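Local coordinates for tRNA dimethylallyltransferase (Bacillus halodurans, PDB 3EXA), which probably transfers a dimethylallyl group from dimethylallyl diphosphate onto the adenine at position 37 of tRNAs that read codons beginning with uridine, at residues Leu23-Asp35 and Ile88-Thr101. Residues are numbered along the deposited sequence; the frame is centred on the assembly and turned at random.
Sequences LAKRLNGEVISGD and IHERGRLPFLVGGT
Glu30 meets two arginines, Arg91 and Arg93, in the turn leading into strand 94-98. Arg91 grips its carboxylate side-on, NH2 reaching OE1 at 2.8 Å and NE reaching OE2 at 3.0 Å, the two flat groups only 22° apart; NH2 arrives on the syn side, whereas NE comes from above the carboxylate plane. Arg93, its chain bent at chi2 (-83°), brings NH1 to the same OE2 in a second salt bridge. A glutamine in place of Glu30 would probably leave the two neighbouring guanidinium groups without the negative charge that holds them together. One water accepts from both Asn28 ND2 and Arg93 NE.

The backbones of 29-33 and 94-98 pair as parallel strands from Leu94 N to Asn28 O (3.1 Å) through Val98 N to Ile32 O, and Gly34 N continues the ladder to Val98 O. They are neighbours in the parallel sheet of a P-loop NTPase-like core, with 94-98 flanked on its other edge by strand 4-9, which leads into the predicted ATP-binding loop. At the C-terminal end Gly34 and Gly100 allow a close backbone approach, Gly34 O lying 2.9 Å from Gly100 CA; a side chain on Gly100 would strike that oxygen, and one on Gly34 would strike Gly99 O.

Apolar packing fills both faces. Helix 16-25 lays Ala24 CB over one face of the Phe96 ring, 4.1 Å from CE2, its small methyl fitting the flat surface, while Leu27 CD2 touches the ring edge at CZ (3.8 Å). Gly29 suits its place at the ring edge near CD2, since a side chain there would strike Phe96 CE2 and Leu94 O. On the face of Glu30, Ile32, apolar like its partner, sets CG1 against Ile88 CD1 (3.9 Å).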
ATOM      1  N   LEU A  23     -41.332  15.241   2.822  1.00 23.85           N
ATOM      2  CA  LEU A  23     -41.224  14.132   3.736  1.00 20.45           C
ATOM      3  C   LEU A  23     -40.471  14.572   4.982  1.00 21.34           C
ATOM      4  O   LEU A  23     -40.798  14.165   6.093  1.00 20.34           O
ATOM      5  CB  LEU A  23     -40.483  12.977   3.076  1.00 17.95           C
ATOM      6  CG  LEU A  23     -41.323  12.127   2.135  1.00 19.44           C
ATOM      7  CD1 LEU A  23     -40.455  11.052   1.522  1.00 18.60           C
ATOM      8  CD2 LEU A  23     -42.479  11.498   2.904  1.00 17.99           C
ATOM      9  N   ALA A  24     -39.464  15.414   4.795  1.00 17.62           N
ATOM     10  CA  ALA A  24     -38.653  15.884   5.914  1.00 18.51           C
ATOM     11  C   ALA A  24     -39.389  16.883   6.800  1.00 23.73           C
ATOM     12  O   ALA A  24     -39.021  17.086   7.961  1.00 24.81           O
ATOM     13  CB  ALA A  24     -37.359  16.500   5.396  1.00 14.85           C
ATOM     14  N   LYS A  25     -40.428  17.502   6.253  1.00 26.69           N
ATOM     15  CA  LYS A  25     -41.216  18.471   7.000  1.00 29.52           C
ATOM     16  C   LYS A  25     -42.058  17.788   8.069  1.00 33.73           C
ATOM     17  O   LYS A  25     -41.998  18.141   9.249  1.00 36.83           O
ATOM     18  CB  LYS A  25     -42.124  19.256   6.055  1.00 28.98           C
ATOM     19  CG  LYS A  25     -41.402  20.288   5.213  1.00 22.94           C
ATOM     20  CD  LYS A  25     -42.350  20.894   4.200  1.00 30.60           C
ATOM     21  CE  LYS A  25     -41.694  22.028   3.435  1.00 35.33           C
ATOM     22  NZ  LYS A  25     -41.408  23.194   4.323  1.00 38.78           N
ATOM     23  N   ARG A  26     -42.842  16.802   7.661  1.00 33.68           N
ATOM     24  CA  ARG A  26     -43.688  16.100   8.614  1.00 34.72           C
ATOM     25  C   ARG A  26     -42.944  14.986   9.348  1.00 32.54           C
ATOM     26  O   ARG A  26     -43.539  14.244  10.123  1.00 35.50           O
ATOM     27  CB  ARG A  26     -44.915  15.540   7.896  1.00 42.58           C
ATOM     28  CG  ARG A  26     -44.573  14.737   6.669  1.00 42.23           C
ATOM     29  CD  ARG A  26     -45.549  15.010   5.528  1.00 54.53           C
ATOM     30  NE  ARG A  26     -46.824  14.303   5.633  1.00 51.10           N
ATOM     31  CZ  ARG A  26     -47.697  14.216   4.631  1.00 54.78           C
ATOM     32  NH1 ARG A  26     -48.842  13.555   4.779  1.00 46.92           N
ATOM     33  NH2 ARG A  26     -47.413  14.794   3.469  1.00 43.50           N
ATOM     34  N   LEU A  27     -41.640  14.883   9.120  1.00 30.32           N
ATOM     35  CA  LEU A  27     -40.844  13.856   9.769  1.00 22.57           C
ATOM     36  C   LEU A  27     -39.671  14.497  10.499  1.00 23.79           C
ATOM     37  O   LEU A  27     -38.726  13.812  10.887  1.00 25.66           O
ATOM     38  CB  LEU A  27     -40.336  12.863   8.724  1.00 26.37           C
ATOM     39  CG  LEU A  27     -40.701  11.378   8.892  1.00 31.32           C
ATOM     40  CD1 LEU A  27     -42.188  11.219   9.129  1.00 32.37           C
ATOM     41  CD2 LEU A  27     -40.285  10.617   7.647  1.00 24.81           C
ATOM     42  N   ASN A  28     -39.748  15.815  10.676  1.00 24.14           N
ATOM     43  CA  ASN A  28     -38.711  16.609  11.346  1.00 26.54           C
ATOM     44  C   ASN A  28     -37.305  16.134  10.986  1.00 22.32           C
ATOM     45  O   ASN A  28     -36.562  15.715  11.864  1.00 31.14           O
ATOM     46  CB  ASN A  28     -38.909  16.546  12.877  1.00 29.19           C
ATOM     47  CG  ASN A  28     -37.992  17.506  13.641  1.00 31.78           C
ATOM     48  OD1 ASN A  28     -37.884  18.687  13.304  1.00 35.13           O
ATOM     49  ND2 ASN A  28     -37.346  17.001  14.685  1.00 28.49           N
ATOM     50  N   GLY A  29     -36.931  16.211   9.710  1.00 17.81           N
ATOM     51  CA  GLY A  29     -35.610  15.750   9.321  1.00 19.88           C
ATOM     52  C   GLY A  29     -34.723  16.749   8.596  1.00 23.83           C
ATOM     53  O   GLY A  29     -35.165  17.847   8.264  1.00 19.20           O
ATOM     54  N   GLU A  30     -33.462  16.381   8.368  1.00 15.04           N
ATOM     55  CA  GLU A  30     -32.531  17.249   7.654  1.00 20.17           C
ATOM     56  C   GLU A  30     -32.050  16.487   6.428  1.00 22.63           C
ATOM     57  O   GLU A  30     -32.007  15.259   6.450  1.00 28.64           O
ATOM     58  CB  GLU A  30     -31.343  17.616   8.535  1.00 19.10           C
ATOM     59  CG  GLU A  30     -31.741  18.131   9.895  1.00 23.84           C
ATOM     60  CD  GLU A  30     -30.611  18.869  10.579  1.00 27.81           C
ATOM     61  OE1 GLU A  30     -29.435  18.545  10.318  1.00 29.51           O
ATOM     62  OE2 GLU A  30     -30.896  19.778  11.383  1.00 31.61           O
ATOM     63  N   VAL A  31     -31.686  17.187   5.357  1.00 14.54           N
ATOM     64  CA  VAL A  31     -31.252  16.471   4.161  1.00  6.99           C
ATOM     65  C   VAL A  31     -29.765  16.474   3.907  1.00 11.69           C
ATOM     66  O   VAL A  31     -29.110  17.515   3.964  1.00 16.33           O
ATOM     67  CB  VAL A  31     -31.913  17.008   2.866  1.00 10.39           C
ATOM     68  CG1 VAL A  31     -31.418  16.195   1.672  1.00  4.58           C
ATOM     69  CG2 VAL A  31     -33.426  16.946   2.960  1.00  1.00           C
ATOM     70  N   ILE A  32     -29.226  15.301   3.619  1.00  8.83           N
ATOM     71  CA  ILE A  32     -27.818  15.204   3.288  1.00  9.57           C
ATOM     72  C   ILE A  32     -27.799  14.929   1.794  1.00 19.18           C
ATOM     73  O   ILE A  32     -28.302  13.892   1.343  1.00 17.53           O
ATOM     74  CB  ILE A  32     -27.125  14.049   3.990  1.00 20.45           C
ATOM     75  CG1 ILE A  32     -27.316  14.167   5.504  1.00 19.84           C
ATOM     76  CG2 ILE A  32     -25.648  14.063   3.622  1.00 20.29           C
ATOM     77  CD1 ILE A  32     -26.702  13.020   6.273  1.00 19.65           C
ATOM     78  N   SER A  33     -27.232  15.863   1.033  1.00 15.84           N
ATOM     79  CA  SER A  33     -27.154  15.745  -0.416  1.00 20.34           C
ATOM     80  C   SER A  33     -26.216  14.623  -0.810  1.00 24.56           C
ATOM     81  O   SER A  33     -25.053  14.612  -0.410  1.00 17.86           O
ATOM     82  CB  SER A  33     -26.661  17.053  -1.038  1.00 18.64           C
ATOM     83  OG  SER A  33     -26.506  16.903  -2.446  1.00 22.34           O
ATOM     84  N   GLY A  34     -26.723  13.674  -1.587  1.00 25.87           N
ATOM     85  CA  GLY A  34     -25.888  12.565  -2.009  1.00 24.85           C
ATOM     86  C   GLY A  34     -25.301  12.776  -3.391  1.00 26.70           C
ATOM     87  O   GLY A  34     -24.559  11.929  -3.885  1.00 34.63           O
ATOM     88  N   ASP A  35     -25.622  13.908  -4.013  1.00 28.05           N
ATOM     89  CA  ASP A  35     -25.143  14.227  -5.356  1.00 24.42           C
ATOM     90  C   ASP A  35     -23.782  14.926  -5.332  1.00 22.03           C
ATOM     91  O   ASP A  35     -23.683  16.117  -5.052  1.00 26.41           O
ATOM     92  CB  ASP A  35     -26.195  15.088  -6.065  1.00 26.88           C
ATOM     93  CG  ASP A  35     -25.773  15.514  -7.451  1.00 25.97           C
ATOM     94  OD1 ASP A  35     -26.660  15.900  -8.238  1.00 31.01           O
ATOM     95  OD2 ASP A  35     -24.566  15.473  -7.757  1.00 25.24           O
ATOM     96  N   ILE A  88     -27.129  15.007  13.245  1.00 28.26           N
ATOM     97  CA  ILE A  88     -28.543  15.218  12.969  1.00 19.92           C
ATOM     98  C   ILE A  88     -29.363  14.465  14.025  1.00 23.81           C
ATOM     99  O   ILE A  88     -30.426  14.930  14.451  1.00 21.57           O
ATOM    100  CB  ILE A  88     -28.897  14.726  11.542  1.00 23.43           C
ATOM    101  CG1 ILE A  88     -28.227  15.651  10.516  1.00 19.68           C
ATOM    102  CG2 ILE A  88     -30.418  14.681  11.347  1.00 17.00           C
ATOM    103  CD1 ILE A  88     -28.406  15.223   9.068  1.00 13.37           C
ATOM    104  N   HIS A  89     -28.860  13.311  14.461  1.00 22.56           N
ATOM    105  CA  HIS A  89     -29.552  12.537  15.490  1.00 27.17           C
ATOM    106  C   HIS A  89     -29.396  13.193  16.848  1.00 26.64           C
ATOM    107  O   HIS A  89     -30.269  13.069  17.701  1.00 30.22           O
ATOM    108  CB  HIS A  89     -29.020  11.111  15.551  1.00 23.96           C
ATOM    109  CG  HIS A  89     -29.739  10.177  14.634  1.00 32.85           C
ATOM    110  ND1 HIS A  89     -31.053   9.822  14.821  1.00 38.90           N
ATOM    111  CD2 HIS A  89     -29.334   9.564  13.497  1.00 36.89           C
ATOM    112  CE1 HIS A  89     -31.436   9.027  13.830  1.00 35.13           C
ATOM    113  NE2 HIS A  89     -30.414   8.858  13.018  1.00 38.53           N
ATOM    114  N   GLU A  90     -28.278  13.889  17.037  1.00 25.32           N
ATOM    115  CA  GLU A  90     -28.002  14.594  18.283  1.00 24.97           C
ATOM    116  C   GLU A  90     -29.001  15.742  18.445  1.00 21.25           C
ATOM    117  O   GLU A  90     -29.278  16.174  19.563  1.00 23.21           O
ATOM    118  CB  GLU A  90     -26.583  15.169  18.272  1.00 34.20           C
ATOM    119  CG  GLU A  90     -25.474  14.160  18.015  1.00 45.38           C
ATOM    120  CD  GLU A  90     -24.869  13.601  19.279  1.00 52.53           C
ATOM    121  OE1 GLU A  90     -23.981  12.726  19.171  1.00 49.84           O
ATOM    122  OE2 GLU A  90     -25.271  14.035  20.384  1.00 63.13           O
ATOM    123  N   ARG A  91     -29.523  16.244  17.326  1.00 21.93           N
ATOM    124  CA  ARG A  91     -30.495  17.337  17.344  1.00 19.14           C
ATOM    125  C   ARG A  91     -31.908  16.805  17.463  1.00 19.84           C
ATOM    126  O   ARG A  91     -32.856  17.576  17.576  1.00 22.46           O
ATOM    127  CB  ARG A  91     -30.406  18.179  16.068  1.00 25.57           C
ATOM    128  CG  ARG A  91     -29.287  19.197  16.046  1.00 22.90           C
ATOM    129  CD  ARG A  91     -29.364  20.052  14.784  1.00 28.79           C
ATOM    130  NE  ARG A  91     -28.929  19.358  13.570  1.00 29.80           N
ATOM    131  CZ  ARG A  91     -27.662  19.063  13.281  1.00 36.01           C
ATOM    132  NH1 ARG A  91     -26.692  19.394  14.120  1.00 38.34           N
ATOM    133  NH2 ARG A  91     -27.357  18.454  12.140  1.00 34.40           N
ATOM    134  N   GLY A  92     -32.044  15.482  17.423  1.00 25.46           N
ATOM    135  CA  GLY A  92     -33.354  14.861  17.522  1.00 20.89           C
ATOM    136  C   GLY A  92     -34.112  14.910  16.208  1.00 29.58           C
ATOM    137  O   GLY A  92     -35.340  14.874  16.191  1.00 32.10           O
ATOM    138  N   ARG A  93     -33.369  14.991  15.110  1.00 29.69           N
ATOM    139  CA  ARG A  93     -33.939  15.054  13.773  1.00 25.96           C
ATOM    140  C   ARG A  93     -33.648  13.763  13.029  1.00 21.99           C
ATOM    141  O   ARG A  93     -32.773  12.988  13.424  1.00 15.70           O
ATOM    142  CB  ARG A  93     -33.304  16.201  12.993  1.00 33.44           C
ATOM    143  CG  ARG A  93     -33.370  17.536  13.677  1.00 29.24           C
ATOM    144  CD  ARG A  93     -34.699  18.179  13.431  1.00 39.17           C
ATOM    145  NE  ARG A  93     -34.718  19.559  13.891  1.00 45.40           N
ATOM    146  CZ  ARG A  93     -33.997  20.538  13.354  1.00 45.34           C
ATOM    147  NH1 ARG A  93     -33.192  20.289  12.333  1.00 49.73           N
ATOM    148  NH2 ARG A  93     -34.094  21.776  13.828  1.00 49.21           N
ATOM    149  N   LEU A  94     -34.369  13.553  11.933  1.00 14.89           N
ATOM    150  CA  LEU A  94     -34.184  12.364  11.112  1.00 13.91           C
ATOM    151  C   LEU A  94     -33.364  12.687   9.861  1.00 19.27           C
ATOM    152  O   LEU A  94     -33.776  13.501   9.028  1.00 21.47           O
ATOM    153  CB  LEU A  94     -35.545  11.797  10.712  1.00 15.76           C
ATOM    154  CG  LEU A  94     -35.521  10.626   9.736  1.00 10.25           C
ATOM    155  CD1 LEU A  94     -34.754   9.462  10.342  1.00  8.38           C
ATOM    156  CD2 LEU A  94     -36.939  10.228   9.416  1.00 13.21           C
ATOM    157  N   PRO A  95     -32.191  12.051   9.712  1.00 17.70           N
ATOM    158  CA  PRO A  95     -31.326  12.285   8.553  1.00 19.98           C
ATOM    159  C   PRO A  95     -31.835  11.659   7.258  1.00 18.27           C
ATOM    160  O   PRO A  95     -32.214  10.486   7.218  1.00 14.23           O
ATOM    161  CB  PRO A  95     -29.996  11.688   8.997  1.00 23.02           C
ATOM    162  CG  PRO A  95     -30.436  10.519   9.801  1.00 20.84           C
ATOM    163  CD  PRO A  95     -31.554  11.110  10.647  1.00 15.39           C
ATOM    164  N   PHE A  96     -31.819  12.467   6.203  1.00 17.51           N
ATOM    165  CA  PHE A  96     -32.271  12.083   4.868  1.00 15.38           C
ATOM    166  C   PHE A  96     -31.118  12.128   3.844  1.00 17.17           C
ATOM    167  O   PHE A  96     -30.497  13.174   3.645  1.00 13.17           O
ATOM    168  CB  PHE A  96     -33.382  13.049   4.414  1.00 23.10           C
ATOM    169  CG  PHE A  96     -34.776  12.656   4.851  1.00 21.11           C
ATOM    170  CD1 PHE A  96     -35.613  11.946   3.989  1.00 25.59           C
ATOM    171  CD2 PHE A  96     -35.259  13.014   6.105  1.00 18.77           C
ATOM    172  CE1 PHE A  96     -36.915  11.590   4.369  1.00 24.20           C
ATOM    173  CE2 PHE A  96     -36.558  12.665   6.494  1.00 25.43           C
ATOM    174  CZ  PHE A  96     -37.389  11.951   5.619  1.00 19.70           C
ATOM    175  N   LEU A  97     -30.831  10.994   3.213  1.00 14.11           N
ATOM    176  CA  LEU A  97     -29.798  10.924   2.190  1.00 14.07           C
ATOM    177  C   LEU A  97     -30.568  10.934   0.875  1.00 19.40           C
ATOM    178  O   LEU A  97     -31.235   9.947   0.521  1.00 13.12           O
ATOM    179  CB  LEU A  97     -28.977   9.635   2.317  1.00 17.55           C
ATOM    180  CG  LEU A  97     -27.773   9.457   1.376  1.00 11.86           C
ATOM    181  CD1 LEU A  97     -26.766  10.561   1.590  1.00  7.35           C
ATOM    182  CD2 LEU A  97     -27.125   8.121   1.636  1.00 22.65           C
ATOM    183  N   VAL A  98     -30.471  12.061   0.167  1.00 17.40           N
ATOM    184  CA  VAL A  98     -31.193  12.278  -1.092  1.00 24.20           C
ATOM    185  C   VAL A  98     -30.352  12.398  -2.356  1.00 23.15           C
ATOM    186  O   VAL A  98     -29.309  13.051  -2.365  1.00 28.91           O
ATOM    187  CB  VAL A  98     -32.090  13.552  -0.998  1.00 15.10           C
ATOM    188  CG1 VAL A  98     -32.889  13.738  -2.292  1.00 13.48           C
ATOM    189  CG2 VAL A  98     -33.032  13.424   0.170  1.00 10.01           C
ATOM    190  N   GLY A  99     -30.843  11.764  -3.419  1.00 27.93           N
ATOM    191  CA  GLY A  99     -30.184  11.791  -4.709  1.00 32.87           C
ATOM    192  C   GLY A  99     -28.827  11.139  -4.673  1.00 40.47           C
ATOM    193  O   GLY A  99     -28.552  10.326  -3.789  1.00 41.87           O
ATOM    194  N   GLY A 100     -27.983  11.491  -5.643  1.00 44.88           N
ATOM    195  CA  GLY A 100     -26.634  10.949  -5.709  1.00 43.71           C
ATOM    196  C   GLY A 100     -26.469   9.684  -6.531  1.00 41.24           C
ATOM    197  O   GLY A 100     -27.444   9.093  -6.991  1.00 43.65           O
ATOM    198  N   THR A 101     -25.222   9.276  -6.732  1.00 40.42           N
ATOM    199  CA  THR A 101     -24.951   8.058  -7.483  1.00 43.84           C
ATOM    200  C   THR A 101     -24.809   6.921  -6.484  1.00 37.70           C
ATOM    201  O   THR A 101     -24.474   7.147  -5.319  1.00 27.73           O
ATOM    202  CB  THR A 101     -23.636   8.141  -8.288  1.00 49.98           C
ATOM    203  OG1 THR A 101     -22.524   8.023  -7.390  1.00 60.67           O
ATOM    204  CG2 THR A 101     -23.542   9.464  -9.029  1.00 48.25           C
TER
HETATM  205  O   HOH W   1     -36.756  19.709  16.221  1.00 14.05           O